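Local coordinates for protein transcription anti-terminator antagonist UpxZ (Bacteroides uniformis ATCC 8492, PDB 4EPZ) that probably antagonises transcription anti-termination, thereby helping to regulate the synthesis of capsular polysaccharides, at residues E40-S45 with M68-T73; E11-A16 with L62-L67. One frame throughout, in Å; residues are numbered along the deposited sequence.

Contact 1. Residues E40-S45 with M68-T73; sequences EVLTRS and MGYNAT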
ATOM      1  N   GLU A  40     -11.467 -10.031   8.038  1.00 28.21           N
ATOM      2  CA  GLU A  40     -11.356  -8.831   8.862  1.00 28.92           C
ATOM      3  C   GLU A  40     -10.661  -7.698   8.101  1.00 27.75           C
ATOM      4  O   GLU A  40     -11.087  -6.545   8.211  1.00 26.64           O
ATOM      5  CB  GLU A  40     -10.623  -9.096  10.157  1.00 31.76           C
ATOM      6  CG  GLU A  40     -10.798  -7.913  11.097  1.00 42.56           C
ATOM      7  CD  GLU A  40     -10.241  -8.039  12.494  1.00 58.05           C
ATOM      8  OE1 GLU A  40      -9.937  -9.175  12.929  1.00 52.13           O
ATOM      9  OE2 GLU A  40     -10.087  -6.982  13.146  1.00 43.78           O
ATOM     10  N   VAL A  41      -9.594  -8.019   7.343  1.00 24.20           N
ATOM     11  CA  VAL A  41      -8.907  -6.991   6.536  1.00 22.06           C
ATOM     12  C   VAL A  41      -9.895  -6.442   5.476  1.00 25.11           C
ATOM     13  O   VAL A  41      -9.983  -5.224   5.310  1.00 23.03           O
ATOM     14  CB  VAL A  41      -7.569  -7.483   5.918  1.00 24.55           C
ATOM     15  CG1 VAL A  41      -7.041  -6.512   4.858  1.00 23.16           C
ATOM     16  CG2 VAL A  41      -6.512  -7.707   7.008  1.00 24.95           C
ATOM     17  N   LEU A  42     -10.711  -7.320   4.836  1.00 23.10           N
ATOM     18  CA  LEU A  42     -11.691  -6.841   3.852  1.00 22.39           C
ATOM     19  C   LEU A  42     -12.741  -5.959   4.530  1.00 26.36           C
ATOM     20  O   LEU A  42     -13.027  -4.857   4.041  1.00 25.86           O
ATOM     21  CB  LEU A  42     -12.374  -8.011   3.130  1.00 23.34           C
ATOM     22  CG  LEU A  42     -13.430  -7.600   2.116  1.00 28.80           C
ATOM     23  CD1 LEU A  42     -12.827  -6.900   0.902  1.00 29.71           C
ATOM     24  CD2 LEU A  42     -14.262  -8.783   1.713  1.00 31.65           C
ATOM     25  N   THR A  43     -13.276  -6.423   5.669  1.00 24.79           N
ATOM     26  CA  THR A  43     -14.306  -5.709   6.431  1.00 25.84           C
ATOM     27  C   THR A  43     -13.818  -4.319   6.818  1.00 26.51           C
ATOM     28  O   THR A  43     -14.550  -3.351   6.607  1.00 26.29           O
ATOM     29  CB  THR A  43     -14.736  -6.523   7.645  1.00 29.91           C
ATOM     30  OG1 THR A  43     -15.244  -7.777   7.159  1.00 31.25           O
ATOM     31  CG2 THR A  43     -15.807  -5.815   8.488  1.00 29.48           C
ATOM     32  N   ARG A  44     -12.605  -4.232   7.377  1.00 21.89           N
ATOM     33  CA  ARG A  44     -11.997  -2.953   7.789  1.00 20.20           C
ATOM     34  C   ARG A  44     -11.761  -2.020   6.589  1.00 23.96           C
ATOM     35  O   ARG A  44     -12.014  -0.821   6.687  1.00 23.40           O
ATOM     36  CB  ARG A  44     -10.695  -3.193   8.539  1.00 20.60           C
ATOM     37  CG  ARG A  44     -10.920  -3.741   9.964  1.00 27.64           C
ATOM     38  CD  ARG A  44      -9.579  -4.000  10.601  1.00 32.01           C
ATOM     39  NE  ARG A  44      -9.680  -4.361  12.020  1.00 33.40           N
ATOM     40  CZ  ARG A  44      -9.466  -3.522  13.035  1.00 48.53           C
ATOM     41  NH1 ARG A  44      -9.187  -2.246  12.805  1.00 31.34           N
ATOM     42  NH2 ARG A  44      -9.524  -3.956  14.287  1.00 41.05           N
ATOM     43  N   SER A  45     -11.294  -2.566   5.472  1.00 21.09           N
ATOM     44  CA  SER A  45     -11.079  -1.787   4.248  1.00 19.98           C
ATOM     45  C   SER A  45     -12.418  -1.237   3.751  1.00 23.57           C
ATOM     46  O   SER A  45     -12.522  -0.031   3.517  1.00 23.10           O
ATOM     47  CB  SER A  45     -10.404  -2.640   3.178  1.00 21.69           C
ATOM     48  OG  SER A  45      -9.145  -3.098   3.638  1.00 19.79           O
HETATM   49  N   MSE A  68      -3.262  -0.976   0.841  1.00 18.31           N
HETATM   50  CA  MSE A  68      -2.647  -2.140   1.486  1.00 16.72           C
HETATM   51  C   MSE A  68      -3.704  -3.216   1.828  1.00 21.46           C
HETATM   52  O   MSE A  68      -3.487  -4.398   1.531  1.00 21.87           O
HETATM   53  CB  MSE A  68      -1.885  -1.721   2.746  1.00 18.08           C
HETATM   54  CG  MSE A  68      -0.656  -0.916   2.409  1.00 21.00           C
HETATM   55 SE   MSE A  68       0.380  -0.549   3.996  0.75 23.74          SE
HETATM   56  CE  MSE A  68       0.917  -2.367   4.449  1.00 21.47           C
ATOM     57  N   GLY A  69      -4.841  -2.779   2.390  1.00 18.70           N
ATOM     58  CA  GLY A  69      -5.942  -3.645   2.805  1.00 20.08           C
ATOM     59  C   GLY A  69      -6.507  -4.436   1.646  1.00 21.75           C
ATOM     60  O   GLY A  69      -6.559  -5.670   1.693  1.00 20.88           O
ATOM     61  N   TYR A  70      -6.898  -3.726   0.570  1.00 18.90           N
ATOM     62  CA  TYR A  70      -7.462  -4.397  -0.608  1.00 18.43           C
ATOM     63  C   TYR A  70      -6.405  -5.259  -1.343  1.00 24.12           C
ATOM     64  O   TYR A  70      -6.769  -6.267  -1.955  1.00 24.06           O
ATOM     65  CB  TYR A  70      -8.130  -3.399  -1.556  1.00 18.69           C
ATOM     66  CG  TYR A  70      -9.461  -2.866  -1.055  1.00 20.73           C
ATOM     67  CD1 TYR A  70     -10.498  -3.729  -0.709  1.00 22.05           C
ATOM     68  CD2 TYR A  70      -9.694  -1.497  -0.959  1.00 20.54           C
ATOM     69  CE1 TYR A  70     -11.722  -3.243  -0.227  1.00 22.01           C
ATOM     70  CE2 TYR A  70     -10.918  -0.999  -0.495  1.00 21.71           C
ATOM     71  CZ  TYR A  70     -11.927  -1.875  -0.136  1.00 24.96           C
ATOM     72  OH  TYR A  70     -13.124  -1.384   0.315  1.00 26.96           O
ATOM     73  N   ASN A  71      -5.107  -4.932  -1.229  1.00 21.51           N
ATOM     74  CA  ASN A  71      -4.102  -5.806  -1.830  1.00 21.79           C
ATOM     75  C   ASN A  71      -3.838  -7.012  -0.956  1.00 24.13           C
ATOM     76  O   ASN A  71      -3.528  -8.068  -1.492  1.00 26.68           O
ATOM     77  CB  ASN A  71      -2.785  -5.085  -2.094  1.00 21.51           C
ATOM     78  CG  ASN A  71      -2.808  -4.436  -3.451  1.00 30.26           C
ATOM     79  OD1 ASN A  71      -2.766  -5.117  -4.499  1.00 29.85           O
ATOM     80  ND2 ASN A  71      -3.076  -3.141  -3.467  1.00 21.36           N
ATOM     81  N   ALA A  72      -3.930  -6.859   0.376  1.00 21.04           N
ATOM     82  CA  ALA A  72      -3.640  -7.946   1.324  1.00 20.66           C
ATOM     83  C   ALA A  72      -4.712  -9.052   1.308  1.00 24.86           C
ATOM     84  O   ALA A  72      -4.375 -10.238   1.354  1.00 26.55           O
ATOM     85  CB  ALA A  72      -3.513  -7.400   2.736  1.00 20.94           C
ATOM     86  N   THR A  73      -5.987  -8.666   1.322  1.00 21.12           N
ATOM     87  CA  THR A  73      -7.074  -9.654   1.432  1.00 22.51           C
ATOM     88  C   THR A  73      -7.246 -10.462   0.142  1.00 25.57           C
ATOM     89  O   THR A  73      -7.210  -9.890  -0.951  1.00 23.30           O
ATOM     90  CB  THR A  73      -8.406  -9.003   1.881  1.00 26.97           C
ATOM     91  OG1 THR A  73      -9.359 -10.062   2.100  1.00 26.27           O
ATOM     92  CG2 THR A  73      -8.968  -7.977   0.862  1.00 20.53           C
TER

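Contact 2. Residues E11-A16 with L62-L67; sequences ELQRMA and LCLALL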
ATOM      1  N   GLU A  11      -4.407   0.799  12.236  1.00 21.47           N
ATOM      2  CA  GLU A  11      -4.720  -0.596  12.586  1.00 24.44           C
ATOM      3  C   GLU A  11      -4.784  -1.432  11.314  1.00 24.69           C
ATOM      4  O   GLU A  11      -4.174  -2.491  11.256  1.00 24.66           O
ATOM      5  CB  GLU A  11      -6.050  -0.691  13.335  1.00 27.13           C
ATOM      6  CG  GLU A  11      -5.971  -0.459  14.829  1.00 39.85           C
ATOM      7  CD  GLU A  11      -7.307  -0.321  15.545  1.00 59.35           C
ATOM      8  OE1 GLU A  11      -8.356  -0.688  14.964  1.00 41.35           O
ATOM      9  OE2 GLU A  11      -7.299   0.154  16.704  1.00 50.77           O
ATOM     10  N   LEU A  12      -5.479  -0.916  10.280  1.00 21.70           N
ATOM     11  CA  LEU A  12      -5.593  -1.576   8.989  1.00 21.13           C
ATOM     12  C   LEU A  12      -4.215  -1.703   8.327  1.00 23.28           C
ATOM     13  O   LEU A  12      -3.924  -2.756   7.789  1.00 20.78           O
ATOM     14  CB  LEU A  12      -6.564  -0.841   8.048  1.00 20.17           C
ATOM     15  CG  LEU A  12      -6.826  -1.532   6.700  1.00 21.89           C
ATOM     16  CD1 LEU A  12      -7.251  -3.036   6.875  1.00 23.79           C
ATOM     17  CD2 LEU A  12      -7.894  -0.779   5.896  1.00 23.66           C
ATOM     18  N   GLN A  13      -3.370  -0.644   8.347  1.00 20.29           N
ATOM     19  CA  GLN A  13      -2.023  -0.767   7.758  1.00 20.15           C
ATOM     20  C   GLN A  13      -1.238  -1.921   8.409  1.00 23.41           C
ATOM     21  O   GLN A  13      -0.607  -2.700   7.695  1.00 23.40           O
ATOM     22  CB  GLN A  13      -1.221   0.523   7.974  1.00 20.54           C
ATOM     23  CG  GLN A  13      -1.624   1.631   7.034  1.00 20.41           C
ATOM     24  CD  GLN A  13      -0.901   2.905   7.390  1.00 25.43           C
ATOM     25  OE1 GLN A  13       0.198   2.900   7.947  1.00 24.87           O
ATOM     26  NE2 GLN A  13      -1.513   4.024   7.096  1.00 20.05           N
ATOM     27  N   ARG A  14      -1.318  -1.999   9.758  1.00 22.97           N
ATOM     28  CA  ARG A  14      -0.628  -3.015  10.541  0.60 23.98           C
ATOM     29  C   ARG A  14      -1.157  -4.423  10.184  1.00 26.47           C
ATOM     30  O   ARG A  14      -0.360  -5.335   9.911  1.00 25.59           O
ATOM     31  CB  ARG A  14      -0.820  -2.725  12.036  0.60 28.01           C
ATOM     32  CG  ARG A  14       0.449  -2.237  12.727  0.60 38.69           C
ATOM     33  CD  ARG A  14       0.233  -1.209  13.834  0.60 38.84           C
ATOM     34  NE  ARG A  14      -0.888  -1.487  14.741  0.60 30.43           N
ATOM     35  CZ  ARG A  14      -1.727  -0.551  15.175  0.60 42.06           C
ATOM     36  NH1 ARG A  14      -1.590   0.707  14.779  0.60 32.93           N
ATOM     37  NH2 ARG A  14      -2.711  -0.865  16.005  0.60 38.97           N
HETATM   38  N   MSE A  15      -2.483  -4.587  10.168  1.00 24.29           N
HETATM   39  CA  MSE A  15      -3.115  -5.881   9.887  0.60 23.64           C
HETATM   40  C   MSE A  15      -2.851  -6.341   8.466  1.00 27.05           C
HETATM   41  O   MSE A  15      -2.566  -7.533   8.261  1.00 25.73           O
HETATM   42  CB  MSE A  15      -4.611  -5.836  10.157  0.60 25.14           C
HETATM   43  CG  MSE A  15      -5.188  -7.218  10.352  0.60 30.95           C
HETATM   44 SE   MSE A  15      -7.021  -7.138  10.860  0.45 37.03          SE
HETATM   45  CE  MSE A  15      -6.768  -6.890  12.830  0.60 35.54           C
ATOM     46  N   ALA A  16      -2.921  -5.404   7.489  1.00 22.91           N
ATOM     47  CA  ALA A  16      -2.664  -5.752   6.098  1.00 22.13           C
ATOM     48  C   ALA A  16      -1.206  -6.203   5.947  1.00 25.72           C
ATOM     49  O   ALA A  16      -0.933  -7.194   5.273  1.00 23.63           O
ATOM     50  CB  ALA A  16      -2.968  -4.565   5.175  1.00 22.05           C
ATOM     51  N   LEU A  62      -5.090   7.153   5.364  1.00 17.82           N
ATOM     52  CA  LEU A  62      -6.316   6.455   4.957  1.00 20.05           C
ATOM     53  C   LEU A  62      -6.100   5.727   3.623  1.00 20.26           C
ATOM     54  O   LEU A  62      -6.425   4.535   3.492  1.00 19.21           O
ATOM     55  CB  LEU A  62      -7.454   7.474   4.811  1.00 22.51           C
ATOM     56  CG  LEU A  62      -8.226   7.890   6.057  1.00 31.21           C
ATOM     57  CD1 LEU A  62      -9.202   9.027   5.690  1.00 32.44           C
ATOM     58  CD2 LEU A  62      -9.062   6.699   6.609  1.00 36.60           C
ATOM     59  N   CYS A  63      -5.562   6.445   2.622  1.00 17.39           N
ATOM     60  CA  CYS A  63      -5.319   5.868   1.301  1.00 17.84           C
ATOM     61  C   CYS A  63      -4.351   4.723   1.370  1.00 18.93           C
ATOM     62  O   CYS A  63      -4.552   3.716   0.698  1.00 17.82           O
ATOM     63  CB  CYS A  63      -4.820   6.936   0.351  1.00 19.00           C
ATOM     64  SG  CYS A  63      -6.120   8.070  -0.137  1.00 23.13           S
ATOM     65  N   LEU A  64      -3.257   4.892   2.135  1.00 15.93           N
ATOM     66  CA  LEU A  64      -2.296   3.808   2.246  1.00 15.52           C
ATOM     67  C   LEU A  64      -2.940   2.581   2.893  1.00 19.00           C
ATOM     68  O   LEU A  64      -2.772   1.473   2.373  1.00 18.15           O
ATOM     69  CB  LEU A  64      -1.060   4.234   3.036  1.00 15.21           C
ATOM     70  CG  LEU A  64       0.003   3.125   3.196  1.00 18.88           C
ATOM     71  CD1 LEU A  64       0.547   2.674   1.831  1.00 20.69           C
ATOM     72  CD2 LEU A  64       1.130   3.578   4.122  1.00 18.10           C
ATOM     73  N   ALA A  65      -3.707   2.779   3.989  1.00 17.68           N
ATOM     74  CA  ALA A  65      -4.394   1.651   4.633  1.00 17.68           C
ATOM     75  C   ALA A  65      -5.318   0.916   3.642  1.00 19.57           C
ATOM     76  O   ALA A  65      -5.337  -0.312   3.619  1.00 17.94           O
ATOM     77  CB  ALA A  65      -5.207   2.134   5.835  1.00 19.58           C
ATOM     78  N   LEU A  66      -6.058   1.673   2.830  1.00 17.19           N
ATOM     79  CA  LEU A  66      -7.034   1.093   1.889  1.00 17.82           C
ATOM     80  C   LEU A  66      -6.354   0.327   0.793  1.00 19.54           C
ATOM     81  O   LEU A  66      -6.802  -0.776   0.466  1.00 20.03           O
ATOM     82  CB  LEU A  66      -7.926   2.184   1.312  1.00 17.96           C
ATOM     83  CG  LEU A  66      -8.914   2.796   2.300  1.00 20.78           C
ATOM     84  CD1 LEU A  66      -9.545   4.064   1.698  1.00 21.74           C
ATOM     85  CD2 LEU A  66      -9.994   1.747   2.719  1.00 24.30           C
ATOM     86  N   LEU A  67      -5.259   0.877   0.229  1.00 19.91           N
ATOM     87  CA  LEU A  67      -4.534   0.197  -0.851  1.00 19.71           C
ATOM     88  C   LEU A  67      -3.891  -1.074  -0.336  1.00 23.31           C
ATOM     89  O   LEU A  67      -3.936  -2.124  -0.993  1.00 22.67           O
ATOM     90  CB  LEU A  67      -3.467   1.130  -1.462  1.00 19.91           C
ATOM     91  CG  LEU A  67      -3.106   0.924  -2.925  1.00 23.49           C
ATOM     92  CD1 LEU A  67      -4.358   0.686  -3.804  1.00 24.26           C
ATOM     93  CD2 LEU A  67      -2.272   2.126  -3.432  1.00 22.16           C
TER

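Contact 1. Residues E40-S45 with M68-T73
Ser-45 lays its CB over one face of the Tyr-70 ring, 3.8 Å from the ring centroid and 16° off the normal, a CH-pi contact displaced toward the CE1-CZ side. Leu-42 reaches the same ring at its edge: its CD1 lies 4.0 Å from Tyr-70 CE1, the two side chains crossing at about a right angle. The phenol oxygen of Tyr-70 runs on past the backbone carbonyl of Ser-45 to a hydrogen bond with Asp-46. Ser-45 OG turns back to its own helix, 2.8 Å from Val-41 O, which also accepts the backbone N of Ser-45 from the other face of the carbonyl plane. This is a roughly antiparallel helix pair in the all-helical fold of this UpxZ family protein; the segments run at 147° to each other, their axes approaching to 8.7 Å. Gly-69 brings bare backbone to the interface, and Ser-45 OG sits 3.4 Å from Gly-69 CA. Val-41 turns CG1 away from its own amide nitrogen (chi1 168°), which brings that methyl to 3.3 Å from Gly-69 O and near Ala-72 CB. Where helix 56-72 ends, Thr-73 lies obliquely against Leu-42, CG2 near CD1, while its OG1 bonds to Asn-38 O.

Contact 2. Residues E11-A16 with L62-L67
Leu-12 and Gln-13 straddle Ala-65, whose small methyl fits between the two longer side chains: Ala-65 CB is 3.9 Å from Leu-12 CB and 3.8 Å from Gln-13 CG. The short side chain lets the backbones come close, with Gln-13 CA only 4.6 Å from Ala-65 CA. Leu-12 carries its CG opposite the backbone N (chi1 -175°), and the branch passes along the carbonyl of Ala-65, so that CD2 stands 3.5 Å from Ala-65 O. The same methyl lies more loosely beside the backbone N of Leu-66. In Gln-13, CG is instead anti to the carbonyl carbon (chi1 -77°), and the chain beyond it is extended, carrying the amide past Ala-65 CA to Leu-64. There the amide carbon CD meets Leu-64 CD2 at 3.9 Å, the two side chains crossing nearly at right angles. Gln-13 NE2 is tied down by Asn-61 O, one residue before the segment; this bond holds the amide beside Leu-64, while CG packs on Ala-65. The segments run nearly parallel, 30° apart, with axes 8.3 Å from each other, a close approach in keeping with the alanine at the interface. One turn nearer the N terminus of helix 5-20, Ala-9 also touches Ala-65. Around the pair, Leu-12 rests on Arg-44 and Ser-45 of helix 32-49, Leu-66 turns to Ile-87 of helix 80-92, and Leu-64 packs among Leu-103, Arg-106, Leu-107 and Trp-110 of helix 102-115.

Overall arrangement
From the N terminus, helix 5-20 supplies residues 11-16, helix 32-49 then supplies 40-45, and helix 56-72 supplies first 62-67 and then 68-73. Contact 2 closes a loop of 45 residues that includes helix 32-49; contact 1 closes a shorter one of 22 residues. The segments alternate along the chain, so the two closures cross. Helix 56-72 is common to both, receiving helix 5-20 nearly parallel and helix 32-49 roughly antiparallel. The first two helices also meet directly: a salt bridge joins Arg-44 NH1 to Glu-11 OE1 at 2.8 Å and Ser-45 packs on Leu-12, so the three helices touch pairwise within the UpxZ family region.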